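Local coordinates for protein kallistatin (Homo sapiens, PDB 6F4V) that inhibits the serine protease tissue kallikrein by forming a stable equimolar complex with it, as a secreted member of the serpin family, at residues A[292-295]-A[299-302]. Numbering follows the deposited sequence.
Sequences FTDL and WADL
Asp294 and Leu295 meet Ala300 and Leu302 where the loop between helix 283-286 and strand 312-324 bends and brings 299-302 alongside the end of 292-295. The Asp294 side chain reaches across this bend: with CG anti to the backbone N (chi1 176°), CB and CG serve as an arm that makes no close approach to 299-302 itself, and the two oxygens do the meeting. OD1 faces Trp299 O, another acceptor, at 4.1 Å. OD2 lies 3.9 Å from Ala300 CA. These are loose approaches, and no hydrogen bond joins the two segments. The carboxylate is instead held from outside, OD2 by the hydroxyl of Ser51 and OD1 by a weak bond from His50 NE2, while the side chain also touches Gln54 of helix 49-58. Ser51 OG also bonds to the backbone N of Asp301, so one serine links both segments. Ala300 sets its methyl against two successive carbonyls, CB being 3.5 Å from Asp294 O and equally far from Leu295 O. Farther in, Leu295 CD1 touches Leu302 CD2 at 4.1 Å, the two side chains crossing at about a right angle. On the buried side, Leu295 rests on Ile55 of helix 49-58, Tyr40 and Leu43 of helix 33-44, and Phe337 of strand 328-340, and Leu302 on Ile339 of that strand, probably the inserted reactive centre loop of a cleaved serpin, so both leucines pack near its C-terminal end.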
ATOM      1  N   PHE A 292      -2.085  -8.708 -15.490  1.00 25.82           N
ATOM      2  CA  PHE A 292      -1.550  -7.603 -16.284  1.00 26.70           C
ATOM      3  C   PHE A 292      -0.635  -8.084 -17.423  1.00 27.30           C
ATOM      4  O   PHE A 292       0.268  -7.360 -17.836  1.00 26.66           O
ATOM      5  CB  PHE A 292      -0.814  -6.606 -15.388  1.00 25.89           C
ATOM      6  CG  PHE A 292      -1.718  -5.970 -14.344  1.00 25.42           C
ATOM      7  CD1 PHE A 292      -2.019  -6.651 -13.174  1.00 25.33           C
ATOM      8  CD2 PHE A 292      -2.300  -4.746 -14.573  1.00 25.54           C
ATOM      9  CE1 PHE A 292      -2.844  -6.088 -12.212  1.00 24.96           C
ATOM     10  CE2 PHE A 292      -3.132  -4.169 -13.611  1.00 26.40           C
ATOM     11  CZ  PHE A 292      -3.386  -4.836 -12.437  1.00 25.17           C
ATOM     12  N   THR A 293      -0.883  -9.279 -17.953  1.00 29.01           N
ATOM     13  CA  THR A 293      -0.067  -9.762 -19.077  1.00 29.78           C
ATOM     14  C   THR A 293      -0.150  -8.842 -20.292  1.00 29.76           C
ATOM     15  O   THR A 293       0.883  -8.564 -20.909  1.00 31.11           O
ATOM     16  CB  THR A 293      -0.447 -11.187 -19.484  1.00 31.67           C
ATOM     17  OG1 THR A 293      -1.866 -11.234 -19.714  1.00 34.88           O
ATOM     18  CG2 THR A 293      -0.065 -12.128 -18.410  1.00 31.49           C
ATOM     19  N   ASP A 294      -1.330  -8.328 -20.620  1.00 29.45           N
ATOM     20  CA  ASP A 294      -1.456  -7.424 -21.771  1.00 29.59           C
ATOM     21  C   ASP A 294      -0.579  -6.199 -21.618  1.00 28.85           C
ATOM     22  O   ASP A 294       0.186  -5.858 -22.529  1.00 28.61           O
ATOM     23  CB  ASP A 294      -2.893  -6.991 -22.042  1.00 30.03           C
ATOM     24  CG  ASP A 294      -2.986  -5.978 -23.189  1.00 31.56           C
ATOM     25  OD1 ASP A 294      -2.914  -6.443 -24.347  1.00 32.93           O
ATOM     26  OD2 ASP A 294      -3.100  -4.743 -22.930  1.00 29.41           O
ATOM     27  N   LEU A 295      -0.682  -5.531 -20.470  1.00 27.24           N
ATOM     28  CA  LEU A 295       0.031  -4.273 -20.269  1.00 27.27           C
ATOM     29  C   LEU A 295       1.541  -4.394 -20.448  1.00 27.33           C
ATOM     30  O   LEU A 295       2.201  -3.469 -20.985  1.00 28.23           O
ATOM     31  CB  LEU A 295      -0.298  -3.671 -18.874  1.00 26.70           C
ATOM     32  CG  LEU A 295       0.476  -2.417 -18.491  1.00 26.65           C
ATOM     33  CD1 LEU A 295       0.195  -1.302 -19.490  1.00 27.49           C
ATOM     34  CD2 LEU A 295       0.126  -1.925 -17.088  1.00 26.77           C
ATOM     35  N   TRP A 299       1.849  -6.194 -27.061  1.00 27.15           N
ATOM     36  CA  TRP A 299       0.534  -5.890 -27.599  1.00 27.20           C
ATOM     37  C   TRP A 299      -0.218  -4.731 -26.942  1.00 27.75           C
ATOM     38  O   TRP A 299      -1.262  -4.334 -27.434  1.00 27.95           O
ATOM     39  CB  TRP A 299      -0.338  -7.142 -27.558  1.00 27.07           C
ATOM     40  CG  TRP A 299       0.348  -8.295 -28.180  1.00 27.23           C
ATOM     41  CD1 TRP A 299       0.891  -9.359 -27.551  1.00 27.32           C
ATOM     42  CD2 TRP A 299       0.618  -8.465 -29.578  1.00 27.59           C
ATOM     43  NE1 TRP A 299       1.456 -10.214 -28.483  1.00 28.52           N
ATOM     44  CE2 TRP A 299       1.312  -9.676 -29.728  1.00 27.79           C
ATOM     45  CE3 TRP A 299       0.343  -7.699 -30.712  1.00 27.74           C
ATOM     46  CZ2 TRP A 299       1.724 -10.161 -30.979  1.00 28.58           C
ATOM     47  CZ3 TRP A 299       0.773  -8.204 -31.983  1.00 28.01           C
ATOM     48  CH2 TRP A 299       1.432  -9.391 -32.079  1.00 28.34           C
ATOM     49  N   ALA A 300       0.341  -4.181 -25.873  1.00 28.81           N
ATOM     50  CA  ALA A 300      -0.281  -3.100 -25.108  1.00 29.06           C
ATOM     51  C   ALA A 300      -0.570  -1.918 -26.009  1.00 30.91           C
ATOM     52  O   ALA A 300       0.279  -1.538 -26.809  1.00 30.50           O
ATOM     53  CB  ALA A 300       0.653  -2.682 -23.984  1.00 28.87           C
ATOM     54  N   ASP A 301      -1.775  -1.368 -25.893  1.00 31.29           N
ATOM     55  CA  ASP A 301      -2.176  -0.190 -26.634  1.00 33.53           C
ATOM     56  C   ASP A 301      -2.221   0.988 -25.671  1.00 32.40           C
ATOM     57  O   ASP A 301      -3.193   1.180 -24.966  1.00 31.91           O
ATOM     58  CB  ASP A 301      -3.549  -0.427 -27.271  1.00 35.13           C
ATOM     59  CG  ASP A 301      -3.999   0.735 -28.152  1.00 38.54           C
ATOM     60  OD1 ASP A 301      -3.353   1.824 -28.154  1.00 39.41           O
ATOM     61  OD2 ASP A 301      -5.031   0.545 -28.833  1.00 41.16           O
ATOM     62  N   LEU A 302      -1.154   1.767 -25.682  1.00 33.07           N
ATOM     63  CA  LEU A 302      -1.017   2.955 -24.898  1.00 33.87           C
ATOM     64  C   LEU A 302      -1.069   4.179 -25.807  1.00 34.63           C
ATOM     65  O   LEU A 302      -0.428   5.171 -25.531  1.00 35.41           O
ATOM     66  CB  LEU A 302       0.321   2.904 -24.156  1.00 35.00           C
ATOM     67  CG  LEU A 302       0.497   1.684 -23.238  1.00 35.27           C
ATOM     68  CD1 LEU A 302       1.910   1.592 -22.700  1.00 35.35           C
ATOM     69  CD2 LEU A 302      -0.492   1.738 -22.094  1.00 35.36           C
TER